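Local coordinates for protein group 3 allergen SMIPP-S Yv6023A04 (Sarcoptes scabiei type hominis, PDB 3H7O) that adopts the trypsin-like serine protease fold but is an inactivated paralogue from the scabies mite, so it probably lacks proteolytic activity, at residues Thr187-Ala198 and Glu209-Tyr217; Ile8-Ala16 and Asp123-Asp131. The protein carries 3 engineered substitutions. All blocks are in the same frame, centred on the assembly; numbering follows the deposited sequence.

Contact 1 (Thr187-Ala198 and Glu209-Tyr217); sequences TVQQDTLVGVAA and EVFTKVGSY. Engineered in segment 187-198: Gln190 (natural residue Asn).
Val196 and Thr212 form an antiparallel hydrogen-bonded pair: Val196 N gives to Thr212 O at 3.0 Å and Thr212 N gives back to Val196 O at 2.8 Å. Further along the same ladder, Ala198 N reaches Val210 O. At the other end Val214 N meets Val194 O at 3.0 Å, but there the N-H comes in from above the carbonyl plane, 47° out of it, as the 209-217 chain turns out of strand geometry. A water adds a second link, donating to Val194 O and accepting from Gly215 N.

These two strands, 192-197 and 209-213, are a hairpin of the C-terminal beta-barrel of the chymotrypsin fold. The directions of the short segments differ by 122°, well off straight antiparallel, as in a strongly coiled barrel wall. A classic beta bulge sets Val194 and Gly195 opposite the single residue Thr187, whose O takes both N-H groups.

Apolar packing lies on the two sides of the ladder. On one, Thr187 meets the Phe211 ring with both branches: OG1, weakly bonded to Asp185 O, lies 3.1 Å from Phe211 CD1, and CG2 sits over a ring face in a CH-pi contact, 4.3 Å from the centroid. A chi1 of -60° lays the ring alongside Thr187 and Ala197, whose CB is 3.8 Å from Phe211 CE1. Phe169 of strand 168-172 meets this ring nearly parallel. On the other, Val214 CG2 touches Val196 CG2 at 3.8 Å and Leu193 CG at 4.1 Å; Leu39 of the N-terminal barrel packs against Leu193 and Val196. Leu193 O is buried beside Val214 CB without a polar partner.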
ATOM      1  N   THR A 187      -4.676   3.416  -1.318  1.00 26.53           N
ATOM      2  CA  THR A 187      -5.492   4.499  -0.798  1.00 27.88           C
ATOM      3  C   THR A 187      -6.178   5.181  -1.970  1.00 27.95           C
ATOM      4  O   THR A 187      -5.522   5.686  -2.891  1.00 27.28           O
ATOM      5  CB  THR A 187      -4.661   5.478   0.045  1.00 28.88           C
ATOM      6  OG1 THR A 187      -3.812   4.735   0.931  1.00 30.53           O
ATOM      7  CG2 THR A 187      -5.569   6.361   0.875  1.00 29.81           C
ATOM      8  N   VAL A 188      -7.507   5.166  -1.944  1.00 27.53           N
ATOM      9  CA  VAL A 188      -8.280   5.521  -3.130  1.00 27.34           C
ATOM     10  C   VAL A 188      -9.299   6.632  -2.911  1.00 28.69           C
ATOM     11  O   VAL A 188      -9.660   6.965  -1.778  1.00 28.43           O
ATOM     12  CB  VAL A 188      -9.013   4.278  -3.754  1.00 27.11           C
ATOM     13  CG1 VAL A 188      -8.019   3.201  -4.182  1.00 28.13           C
ATOM     14  CG2 VAL A 188     -10.057   3.704  -2.798  1.00 26.69           C
ATOM     15  N   GLN A 189      -9.725   7.214  -4.025  1.00 29.30           N
ATOM     16  CA  GLN A 189     -10.960   7.978  -4.104  1.00 31.74           C
ATOM     17  C   GLN A 189     -11.731   7.377  -5.274  1.00 33.19           C
ATOM     18  O   GLN A 189     -11.225   7.329  -6.404  1.00 33.51           O
ATOM     19  CB  GLN A 189     -10.677   9.466  -4.298  1.00 31.41           C
ATOM     20  CG  GLN A 189     -10.052  10.115  -3.069  1.00 31.15           C
ATOM     21  CD  GLN A 189      -9.800  11.601  -3.228  1.00 32.62           C
ATOM     22  OE1 GLN A 189      -9.329  12.061  -4.271  1.00 34.27           O
ATOM     23  NE2 GLN A 189     -10.095  12.360  -2.179  1.00 31.53           N
ATOM     24  N   GLN A 190     -12.936   6.890  -4.986  1.00 34.51           N
ATOM     25  CA  GLN A 190     -13.697   6.038  -5.910  1.00 35.31           C
ATOM     26  C   GLN A 190     -12.894   4.767  -6.235  1.00 35.77           C
ATOM     27  O   GLN A 190     -12.659   3.945  -5.350  1.00 36.45           O
ATOM     28  CB  GLN A 190     -14.129   6.807  -7.166  1.00 35.70           C
ATOM     29  N   ASP A 191     -12.465   4.602  -7.483  1.00 36.14           N
ATOM     30  CA  ASP A 191     -11.567   3.495  -7.816  1.00 36.46           C
ATOM     31  C   ASP A 191     -10.208   3.999  -8.323  1.00 35.97           C
ATOM     32  O   ASP A 191      -9.447   3.253  -8.950  1.00 36.21           O
ATOM     33  CB  ASP A 191     -12.227   2.504  -8.791  1.00 36.71           C
ATOM     34  CG  ASP A 191     -12.435   3.083 -10.180  1.00 39.48           C
ATOM     35  OD1 ASP A 191     -12.763   4.280 -10.303  1.00 41.33           O
ATOM     36  OD2 ASP A 191     -12.276   2.323 -11.158  1.00 45.81           O
ATOM     37  N   THR A 192      -9.917   5.269  -8.030  1.00 34.05           N
ATOM     38  CA  THR A 192      -8.657   5.903  -8.410  1.00 31.87           C
ATOM     39  C   THR A 192      -7.651   5.858  -7.264  1.00 30.62           C
ATOM     40  O   THR A 192      -7.903   6.371  -6.170  1.00 28.87           O
ATOM     41  CB  THR A 192      -8.863   7.365  -8.875  1.00 32.45           C
ATOM     42  OG1 THR A 192      -9.713   7.385 -10.026  1.00 32.30           O
ATOM     43  CG2 THR A 192      -7.531   8.022  -9.235  1.00 32.01           C
ATOM     44  N   LEU A 193      -6.508   5.241  -7.544  1.00 29.14           N
ATOM     45  CA  LEU A 193      -5.425   5.092  -6.586  1.00 29.33           C
ATOM     46  C   LEU A 193      -4.686   6.416  -6.400  1.00 28.91           C
ATOM     47  O   LEU A 193      -3.921   6.834  -7.270  1.00 29.38           O
ATOM     48  CB  LEU A 193      -4.465   4.015  -7.087  1.00 28.46           C
ATOM     49  CG  LEU A 193      -3.395   3.448  -6.162  1.00 28.51           C
ATOM     50  CD1 LEU A 193      -4.026   2.747  -4.963  1.00 29.02           C
ATOM     51  CD2 LEU A 193      -2.542   2.487  -6.965  1.00 30.37           C
ATOM     52  N   VAL A 194      -4.913   7.069  -5.265  1.00 27.76           N
ATOM     53  CA  VAL A 194      -4.310   8.381  -5.012  1.00 26.25           C
ATOM     54  C   VAL A 194      -3.097   8.303  -4.090  1.00 26.43           C
ATOM     55  O   VAL A 194      -2.227   9.172  -4.129  1.00 25.94           O
ATOM     56  CB  VAL A 194      -5.346   9.415  -4.491  1.00 26.02           C
ATOM     57  CG1 VAL A 194      -6.486   9.570  -5.499  1.00 23.60           C
ATOM     58  CG2 VAL A 194      -5.891   9.013  -3.126  1.00 24.62           C
ATOM     59  N   GLY A 195      -3.034   7.249  -3.280  1.00 26.91           N
ATOM     60  CA  GLY A 195      -1.927   7.074  -2.350  1.00 27.09           C
ATOM     61  C   GLY A 195      -1.489   5.636  -2.147  1.00 28.19           C
ATOM     62  O   GLY A 195      -2.248   4.697  -2.402  1.00 27.73           O
ATOM     63  N   VAL A 196      -0.243   5.485  -1.708  1.00 27.53           N
ATOM     64  CA  VAL A 196       0.291   4.228  -1.200  1.00 28.16           C
ATOM     65  C   VAL A 196       0.743   4.536   0.220  1.00 28.35           C
ATOM     66  O   VAL A 196       1.571   5.428   0.423  1.00 28.10           O
ATOM     67  CB  VAL A 196       1.512   3.738  -2.028  1.00 28.58           C
ATOM     68  CG1 VAL A 196       2.125   2.485  -1.413  1.00 29.92           C
ATOM     69  CG2 VAL A 196       1.116   3.475  -3.477  1.00 30.99           C
ATOM     70  N   ALA A 197       0.190   3.824   1.201  1.00 27.40           N
ATOM     71  CA  ALA A 197       0.503   4.112   2.600  1.00 27.83           C
ATOM     72  C   ALA A 197       1.996   3.998   2.903  1.00 28.09           C
ATOM     73  O   ALA A 197       2.663   3.042   2.494  1.00 28.20           O
ATOM     74  CB  ALA A 197      -0.306   3.222   3.536  1.00 27.33           C
ATOM     75  N   ALA A 198       2.512   5.007   3.597  1.00 29.19           N
ATOM     76  CA  ALA A 198       3.848   4.963   4.165  1.00 30.01           C
ATOM     77  C   ALA A 198       3.692   4.587   5.628  1.00 31.02           C
ATOM     78  O   ALA A 198       2.584   4.657   6.171  1.00 31.67           O
ATOM     79  CB  ALA A 198       4.526   6.320   4.023  1.00 31.14           C
ATOM     80  N   GLU A 209      -1.477   9.812   9.446  1.00 24.81           N
ATOM     81  CA  GLU A 209      -0.914   8.819   8.543  1.00 25.03           C
ATOM     82  C   GLU A 209      -0.300   9.523   7.336  1.00 25.56           C
ATOM     83  O   GLU A 209      -0.787  10.572   6.910  1.00 24.90           O
ATOM     84  CB  GLU A 209      -1.984   7.812   8.104  1.00 25.33           C
ATOM     85  CG  GLU A 209      -2.681   7.068   9.257  1.00 24.62           C
ATOM     86  CD  GLU A 209      -1.738   6.198  10.094  1.00 27.53           C
ATOM     87  OE1 GLU A 209      -0.680   5.766   9.584  1.00 25.75           O
ATOM     88  OE2 GLU A 209      -2.069   5.927  11.269  1.00 27.02           O
ATOM     89  N   VAL A 210       0.773   8.948   6.799  1.00 24.95           N
ATOM     90  CA  VAL A 210       1.441   9.507   5.623  1.00 25.77           C
ATOM     91  C   VAL A 210       1.310   8.556   4.445  1.00 25.63           C
ATOM     92  O   VAL A 210       1.430   7.335   4.598  1.00 25.34           O
ATOM     93  CB  VAL A 210       2.935   9.830   5.896  1.00 25.16           C
ATOM     94  CG1 VAL A 210       3.626  10.389   4.634  1.00 27.24           C
ATOM     95  CG2 VAL A 210       3.055  10.833   7.030  1.00 26.02           C
ATOM     96  N   PHE A 211       1.062   9.131   3.274  1.00 26.13           N
ATOM     97  CA  PHE A 211       0.852   8.373   2.050  1.00 26.36           C
ATOM     98  C   PHE A 211       1.721   8.940   0.954  1.00 27.22           C
ATOM     99  O   PHE A 211       1.771  10.153   0.766  1.00 26.85           O
ATOM    100  CB  PHE A 211      -0.616   8.452   1.624  1.00 27.24           C
ATOM    101  CG  PHE A 211      -1.567   7.906   2.649  1.00 26.91           C
ATOM    102  CD1 PHE A 211      -1.925   6.565   2.632  1.00 30.30           C
ATOM    103  CD2 PHE A 211      -2.083   8.729   3.649  1.00 28.39           C
ATOM    104  CE1 PHE A 211      -2.794   6.044   3.595  1.00 27.83           C
ATOM    105  CE2 PHE A 211      -2.950   8.222   4.616  1.00 25.96           C
ATOM    106  CZ  PHE A 211      -3.307   6.876   4.583  1.00 29.38           C
ATOM    107  N   THR A 212       2.413   8.063   0.238  1.00 26.88           N
ATOM    108  CA  THR A 212       3.135   8.459  -0.960  1.00 27.05           C
ATOM    109  C   THR A 212       2.100   8.847  -2.009  1.00 27.25           C
ATOM    110  O   THR A 212       1.173   8.085  -2.290  1.00 26.85           O
ATOM    111  CB  THR A 212       4.030   7.319  -1.482  1.00 26.28           C
ATOM    112  OG1 THR A 212       5.012   6.999  -0.491  1.00 28.02           O
ATOM    113  CG2 THR A 212       4.738   7.731  -2.771  1.00 27.60           C
ATOM    114  N   LYS A 213       2.263  10.044  -2.564  1.00 27.15           N
ATOM    115  CA  LYS A 213       1.338  10.598  -3.536  1.00 28.78           C
ATOM    116  C   LYS A 213       1.544   9.931  -4.899  1.00 27.27           C
ATOM    117  O   LYS A 213       2.550  10.163  -5.569  1.00 27.47           O
ATOM    118  CB  LYS A 213       1.541  12.114  -3.609  1.00 29.31           C
ATOM    119  CG  LYS A 213       0.547  12.875  -4.469  1.00 32.49           C
ATOM    120  CD  LYS A 213       0.488  14.355  -4.083  1.00 37.61           C
ATOM    121  CE  LYS A 213       1.870  15.003  -4.001  1.00 39.53           C
ATOM    122  NZ  LYS A 213       1.827  16.448  -4.380  1.00 38.15           N
ATOM    123  N   VAL A 214       0.589   9.093  -5.294  1.00 27.94           N
ATOM    124  CA  VAL A 214       0.694   8.316  -6.537  1.00 27.18           C
ATOM    125  C   VAL A 214       0.833   9.235  -7.762  1.00 27.21           C
ATOM    126  O   VAL A 214       1.595   8.937  -8.685  1.00 27.21           O
ATOM    127  CB  VAL A 214      -0.478   7.300  -6.694  1.00 27.13           C
ATOM    128  CG1 VAL A 214      -0.428   6.599  -8.049  1.00 27.25           C
ATOM    129  CG2 VAL A 214      -0.428   6.258  -5.585  1.00 25.81           C
ATOM    130  N   GLY A 215       0.128  10.364  -7.740  1.00 27.45           N
ATOM    131  CA  GLY A 215       0.203  11.361  -8.816  1.00 27.65           C
ATOM    132  C   GLY A 215       1.616  11.819  -9.147  1.00 28.38           C
ATOM    133  O   GLY A 215       1.915  12.141 -10.298  1.00 28.63           O
ATOM    134  N   SER A 216       2.488  11.835  -8.138  1.00 28.24           N
ATOM    135  CA  SER A 216       3.882  12.249  -8.318  1.00 28.42           C
ATOM    136  C   SER A 216       4.731  11.229  -9.076  1.00 28.16           C
ATOM    137  O   SER A 216       5.787  11.577  -9.608  1.00 28.30           O
ATOM    138  CB  SER A 216       4.526  12.542  -6.967  1.00 27.81           C
ATOM    139  OG  SER A 216       3.826  13.565  -6.288  1.00 28.90           O
ATOM    140  N   TYR A 217       4.266   9.981  -9.120  1.00 27.51           N
ATOM    141  CA  TYR A 217       5.021   8.882  -9.730  1.00 28.36           C
ATOM    142  C   TYR A 217       4.311   8.239 -10.917  1.00 29.14           C
ATOM    143  O   TYR A 217       4.804   7.257 -11.476  1.00 28.25           O
ATOM    144  CB  TYR A 217       5.332   7.802  -8.683  1.00 28.38           C
ATOM    145  CG  TYR A 217       6.143   8.310  -7.512  1.00 28.76           C
ATOM    146  CD1 TYR A 217       7.538   8.277  -7.540  1.00 28.04           C
ATOM    147  CD2 TYR A 217       5.514   8.829  -6.378  1.00 28.11           C
ATOM    148  CE1 TYR A 217       8.284   8.746  -6.468  1.00 28.67           C
ATOM    149  CE2 TYR A 217       6.252   9.306  -5.301  1.00 27.75           C
ATOM    150  CZ  TYR A 217       7.635   9.259  -5.351  1.00 28.30           C
ATOM    151  OH  TYR A 217       8.367   9.728  -4.285  1.00 26.07           O
TER
HETATM  152  O   HOH W   1      -2.140  10.999  -6.237  1.00 27.73           O
HETATM  153  O   HOH W   2       4.582   4.648   0.857  1.00 29.98           O
HETATM  154  O   HOH W   3       1.518   6.336   7.919  1.00 27.96           O

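Contact 2 (Ile8-Ala16 and Asp123-Asp131); sequences IKQVPWTVA and DVLVSGYGD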
ATOM      1  N   ILE A   8     -13.499  -8.018   0.169  1.00 26.27           N
ATOM      2  CA  ILE A   8     -12.551  -7.737  -0.913  1.00 26.74           C
ATOM      3  C   ILE A   8     -13.213  -7.118  -2.150  1.00 27.57           C
ATOM      4  O   ILE A   8     -12.602  -6.312  -2.850  1.00 27.65           O
ATOM      5  CB  ILE A   8     -11.666  -8.984  -1.271  1.00 26.57           C
ATOM      6  CG1 ILE A   8     -10.541  -8.605  -2.246  1.00 25.57           C
ATOM      7  CG2 ILE A   8     -12.509 -10.137  -1.820  1.00 25.76           C
ATOM      8  CD1 ILE A   8      -9.533  -7.596  -1.686  1.00 25.52           C
ATOM      9  N   LYS A   9     -14.477  -7.462  -2.382  1.00 27.42           N
ATOM     10  CA  LYS A   9     -15.218  -6.941  -3.531  1.00 28.78           C
ATOM     11  C   LYS A   9     -15.467  -5.426  -3.476  1.00 28.57           C
ATOM     12  O   LYS A   9     -15.783  -4.811  -4.497  1.00 28.58           O
ATOM     13  CB  LYS A   9     -16.522  -7.721  -3.733  1.00 29.11           C
ATOM     14  CG  LYS A   9     -16.286  -9.105  -4.343  1.00 32.23           C
ATOM     15  CD  LYS A   9     -17.567  -9.790  -4.800  1.00 38.35           C
ATOM     16  CE  LYS A   9     -18.246  -9.076  -5.981  1.00 41.94           C
ATOM     17  NZ  LYS A   9     -17.380  -8.877  -7.172  1.00 40.77           N
ATOM     18  N   GLN A  10     -15.309  -4.836  -2.289  1.00 27.68           N
ATOM     19  CA  GLN A  10     -15.391  -3.381  -2.112  1.00 27.57           C
ATOM     20  C   GLN A  10     -14.108  -2.682  -2.549  1.00 26.27           C
ATOM     21  O   GLN A  10     -14.143  -1.556  -3.050  1.00 26.07           O
ATOM     22  CB  GLN A  10     -15.692  -3.026  -0.653  1.00 27.92           C
ATOM     23  CG  GLN A  10     -17.067  -3.455  -0.168  1.00 31.86           C
ATOM     24  CD  GLN A  10     -18.192  -2.720  -0.868  1.00 37.67           C
ATOM     25  OE1 GLN A  10     -18.932  -3.306  -1.659  1.00 42.22           O
ATOM     26  NE2 GLN A  10     -18.323  -1.426  -0.588  1.00 39.02           N
ATOM     27  N   VAL A  11     -12.977  -3.355  -2.342  1.00 25.73           N
ATOM     28  CA  VAL A  11     -11.659  -2.809  -2.661  1.00 25.88           C
ATOM     29  C   VAL A  11     -10.816  -3.856  -3.415  1.00 25.48           C
ATOM     30  O   VAL A  11      -9.749  -4.254  -2.944  1.00 25.76           O
ATOM     31  CB  VAL A  11     -10.930  -2.296  -1.376  1.00 26.75           C
ATOM     32  CG1 VAL A  11     -11.573  -1.002  -0.881  1.00 27.97           C
ATOM     33  CG2 VAL A  11     -10.955  -3.348  -0.264  1.00 25.26           C
ATOM     34  N   PRO A  12     -11.293  -4.294  -4.602  1.00 25.41           N
ATOM     35  CA  PRO A  12     -10.740  -5.464  -5.299  1.00 25.51           C
ATOM     36  C   PRO A  12      -9.314  -5.313  -5.838  1.00 26.05           C
ATOM     37  O   PRO A  12      -8.732  -6.292  -6.314  1.00 26.47           O
ATOM     38  CB  PRO A  12     -11.729  -5.680  -6.451  1.00 25.07           C
ATOM     39  CG  PRO A  12     -12.303  -4.344  -6.706  1.00 24.06           C
ATOM     40  CD  PRO A  12     -12.403  -3.686  -5.367  1.00 24.11           C
ATOM     41  N   TRP A  13      -8.766  -4.105  -5.753  1.00 27.10           N
ATOM     42  CA  TRP A  13      -7.377  -3.828  -6.112  1.00 26.53           C
ATOM     43  C   TRP A  13      -6.405  -4.150  -4.981  1.00 27.82           C
ATOM     44  O   TRP A  13      -5.192  -4.123  -5.183  1.00 28.38           O
ATOM     45  CB  TRP A  13      -7.230  -2.350  -6.496  1.00 26.75           C
ATOM     46  CG  TRP A  13      -7.952  -1.460  -5.545  1.00 25.05           C
ATOM     47  CD1 TRP A  13      -7.515  -1.039  -4.322  1.00 27.45           C
ATOM     48  CD2 TRP A  13      -9.265  -0.918  -5.713  1.00 26.63           C
ATOM     49  NE1 TRP A  13      -8.469  -0.254  -3.723  1.00 27.12           N
ATOM     50  CE2 TRP A  13      -9.555  -0.163  -4.555  1.00 25.97           C
ATOM     51  CE3 TRP A  13     -10.225  -0.995  -6.732  1.00 26.97           C
ATOM     52  CZ2 TRP A  13     -10.763   0.519  -4.389  1.00 27.90           C
ATOM     53  CZ3 TRP A  13     -11.430  -0.316  -6.565  1.00 26.27           C
ATOM     54  CH2 TRP A  13     -11.684   0.431  -5.400  1.00 25.25           C
ATOM     55  N   THR A  14      -6.938  -4.434  -3.791  1.00 27.46           N
ATOM     56  CA  THR A  14      -6.114  -4.645  -2.604  1.00 26.67           C
ATOM     57  C   THR A  14      -5.465  -6.024  -2.635  1.00 26.74           C
ATOM     58  O   THR A  14      -6.121  -7.028  -2.943  1.00 26.36           O
ATOM     59  CB  THR A  14      -6.941  -4.496  -1.293  1.00 26.94           C
ATOM     60  OG1 THR A  14      -7.701  -3.280  -1.335  1.00 26.70           O
ATOM     61  CG2 THR A  14      -6.034  -4.476  -0.061  1.00 25.84           C
ATOM     62  N   VAL A  15      -4.171  -6.062  -2.327  1.00 25.92           N
ATOM     63  CA  VAL A  15      -3.457  -7.329  -2.179  1.00 26.43           C
ATOM     64  C   VAL A  15      -2.586  -7.290  -0.930  1.00 26.02           C
ATOM     65  O   VAL A  15      -2.351  -6.221  -0.360  1.00 25.90           O
ATOM     66  CB  VAL A  15      -2.580  -7.689  -3.427  1.00 26.86           C
ATOM     67  CG1 VAL A  15      -3.404  -7.685  -4.699  1.00 25.62           C
ATOM     68  CG2 VAL A  15      -1.387  -6.755  -3.562  1.00 27.03           C
ATOM     69  N   ALA A  16      -2.134  -8.466  -0.504  1.00 25.64           N
ATOM     70  CA  ALA A  16      -1.073  -8.585   0.482  1.00 25.68           C
ATOM     71  C   ALA A  16       0.213  -8.985  -0.227  1.00 26.18           C
ATOM     72  O   ALA A  16       0.220  -9.911  -1.055  1.00 27.40           O
ATOM     73  CB  ALA A  16      -1.439  -9.620   1.546  1.00 26.65           C
ATOM     74  N   ASP A 123     -12.130  12.874   1.714  1.00 30.04           N
ATOM     75  CA  ASP A 123     -11.855  11.549   2.244  1.00 30.36           C
ATOM     76  C   ASP A 123     -11.045  10.696   1.276  1.00 28.55           C
ATOM     77  O   ASP A 123     -11.230  10.777   0.061  1.00 28.09           O
ATOM     78  CB  ASP A 123     -13.156  10.830   2.608  1.00 30.96           C
ATOM     79  CG  ASP A 123     -13.731  11.296   3.935  1.00 35.90           C
ATOM     80  OD1 ASP A 123     -13.034  12.024   4.679  1.00 39.84           O
ATOM     81  OD2 ASP A 123     -14.885  10.923   4.235  1.00 40.80           O
ATOM     82  N   VAL A 124     -10.134   9.904   1.832  1.00 28.01           N
ATOM     83  CA  VAL A 124      -9.470   8.830   1.097  1.00 26.99           C
ATOM     84  C   VAL A 124      -9.741   7.503   1.799  1.00 27.36           C
ATOM     85  O   VAL A 124      -9.835   7.449   3.029  1.00 28.59           O
ATOM     86  CB  VAL A 124      -7.937   9.057   0.931  1.00 27.41           C
ATOM     87  CG1 VAL A 124      -7.660  10.221  -0.020  1.00 27.58           C
ATOM     88  CG2 VAL A 124      -7.250   9.268   2.282  1.00 27.45           C
ATOM     89  N   LEU A 125      -9.883   6.442   1.013  1.00 25.89           N
ATOM     90  CA  LEU A 125     -10.190   5.126   1.550  1.00 25.92           C
ATOM     91  C   LEU A 125      -8.937   4.268   1.513  1.00 25.47           C
ATOM     92  O   LEU A 125      -8.427   3.940   0.439  1.00 26.37           O
ATOM     93  CB  LEU A 125     -11.338   4.471   0.758  1.00 25.30           C
ATOM     94  CG  LEU A 125     -11.832   3.065   1.146  1.00 28.64           C
ATOM     95  CD1 LEU A 125     -12.574   3.072   2.478  1.00 27.96           C
ATOM     96  CD2 LEU A 125     -12.733   2.489   0.052  1.00 27.19           C
ATOM     97  N   VAL A 126      -8.432   3.923   2.694  1.00 24.81           N
ATOM     98  CA  VAL A 126      -7.278   3.042   2.813  1.00 25.81           C
ATOM     99  C   VAL A 126      -7.792   1.633   3.111  1.00 26.04           C
ATOM    100  O   VAL A 126      -8.741   1.475   3.871  1.00 25.51           O
ATOM    101  CB  VAL A 126      -6.278   3.544   3.903  1.00 26.24           C
ATOM    102  CG1 VAL A 126      -6.931   3.623   5.284  1.00 27.16           C
ATOM    103  CG2 VAL A 126      -5.015   2.679   3.940  1.00 26.70           C
ATOM    104  N   SER A 127      -7.193   0.623   2.483  1.00 26.10           N
ATOM    105  CA  SER A 127      -7.559  -0.767   2.758  1.00 26.77           C
ATOM    106  C   SER A 127      -6.317  -1.645   2.899  1.00 26.69           C
ATOM    107  O   SER A 127      -5.286  -1.391   2.268  1.00 26.60           O
ATOM    108  CB  SER A 127      -8.490  -1.317   1.671  1.00 26.58           C
ATOM    109  OG  SER A 127      -7.850  -1.307   0.404  1.00 26.78           O
ATOM    110  N   GLY A 128      -6.424  -2.675   3.731  1.00 27.15           N
ATOM    111  CA  GLY A 128      -5.303  -3.563   4.005  1.00 26.18           C
ATOM    112  C   GLY A 128      -5.528  -4.434   5.226  1.00 27.25           C
ATOM    113  O   GLY A 128      -6.642  -4.516   5.749  1.00 25.84           O
ATOM    114  N   TYR A 129      -4.447  -5.052   5.698  1.00 27.71           N
ATOM    115  CA  TYR A 129      -4.532  -6.192   6.606  1.00 28.64           C
ATOM    116  C   TYR A 129      -3.826  -5.997   7.942  1.00 28.53           C
ATOM    117  O   TYR A 129      -3.968  -6.824   8.840  1.00 28.97           O
ATOM    118  CB  TYR A 129      -3.987  -7.444   5.907  1.00 28.22           C
ATOM    119  CG  TYR A 129      -4.723  -7.779   4.627  1.00 27.60           C
ATOM    120  CD1 TYR A 129      -5.902  -8.520   4.658  1.00 26.94           C
ATOM    121  CD2 TYR A 129      -4.244  -7.344   3.386  1.00 24.65           C
ATOM    122  CE1 TYR A 129      -6.589  -8.827   3.487  1.00 26.90           C
ATOM    123  CE2 TYR A 129      -4.922  -7.654   2.204  1.00 24.21           C
ATOM    124  CZ  TYR A 129      -6.095  -8.393   2.268  1.00 25.77           C
ATOM    125  OH  TYR A 129      -6.781  -8.699   1.120  1.00 27.78           O
ATOM    126  N   GLY A 130      -3.065  -4.912   8.071  1.00 29.29           N
ATOM    127  CA  GLY A 130      -2.314  -4.649   9.300  1.00 30.13           C
ATOM    128  C   GLY A 130      -1.157  -5.615   9.479  1.00 31.39           C
ATOM    129  O   GLY A 130      -0.675  -6.204   8.506  1.00 29.81           O
ATOM    130  N   ASP A 131      -0.720  -5.776  10.727  1.00 33.35           N
ATOM    131  CA  ASP A 131       0.404  -6.650  11.067  1.00 35.23           C
ATOM    132  C   ASP A 131       0.041  -8.121  10.932  1.00 37.29           C
ATOM    133  O   ASP A 131      -1.035  -8.549  11.366  1.00 37.09           O
ATOM    134  CB  ASP A 131       0.893  -6.371  12.493  1.00 35.37           C
ATOM    135  CG  ASP A 131       1.645  -5.060  12.613  1.00 34.54           C
ATOM    136  OD1 ASP A 131       2.162  -4.563  11.589  1.00 33.02           O
ATOM    137  OD2 ASP A 131       1.732  -4.532  13.745  1.00 35.55           O
TER
HETATM  138  O   HOH W   4      -8.359   1.054  -0.987  1.00 31.26           O
HETATM  139  O   HOH W   5      -6.651  -9.448  -1.477  1.00 25.81           O
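Tyr129, Ser127 and Thr14 carry the contact between Ile8-Ala16 and Asp123-Asp131, which spans the boundary between the two beta-barrels of the chymotrypsin fold: strand 14-19 belongs to the N-terminal barrel, strand 123-128 to the C-terminal one. The Tyr129 ring lies beside the start of strand 14-19. Val15 O is at the ring edge, in its plane, 3.9 Å from Tyr129 CE2, and Ala16 CB packs at 4.1 Å from the same CE2. At the far end of the ring, Ile8 CD1 comes near the hydroxyl. That hydroxyl is bonded to Ser59 O, and a water donates to both Tyr129 OH and Thr14 O, tying the ring to the start of strand 14-19.

Ser127 points its side chain at the type I turn Val11-Thr14. Its chi1 of 62° puts OG between the backbone N and the carbonyl carbon, 2.6 Å from Thr14 OG1, close enough for a hydrogen bond, although another acceptor lies within reach of the same proton. Thr14 OG1 in turn donates to Val11 O at 2.8 Å, the same carbonyl that accepts Thr14 N to close the turn. Val11 packs against the same serine, with CG2 3.7 Å from Ser127 CB, and its CG1 is 3.8 Å from Leu125 CD2. A water finishes the junction: it lies at the edge of the Trp13 indole, accepts from NE1 at 3.0 Å, and bonds Ser127 OG and Leu125 O.

Both segments of contact 2 precede both of contact 1 in the sequence. The centres lie about 12 Å apart, each about 8 Å from the centre of the chain. Strands 123-128 and 186-189 are antiparallel neighbours in one sheet, with Val188 N 2.8 Å from Leu125 O, a probable hydrogen bond. Contact 1 thus lies within the C-terminal barrel, while contact 2 fastens that barrel to the N-terminal one. Val188 also packs on Trp13, CG1 3.5 Å from NE1, so the two contacts touch directly where strand 186-189 meets strand 123-128 and Trp13.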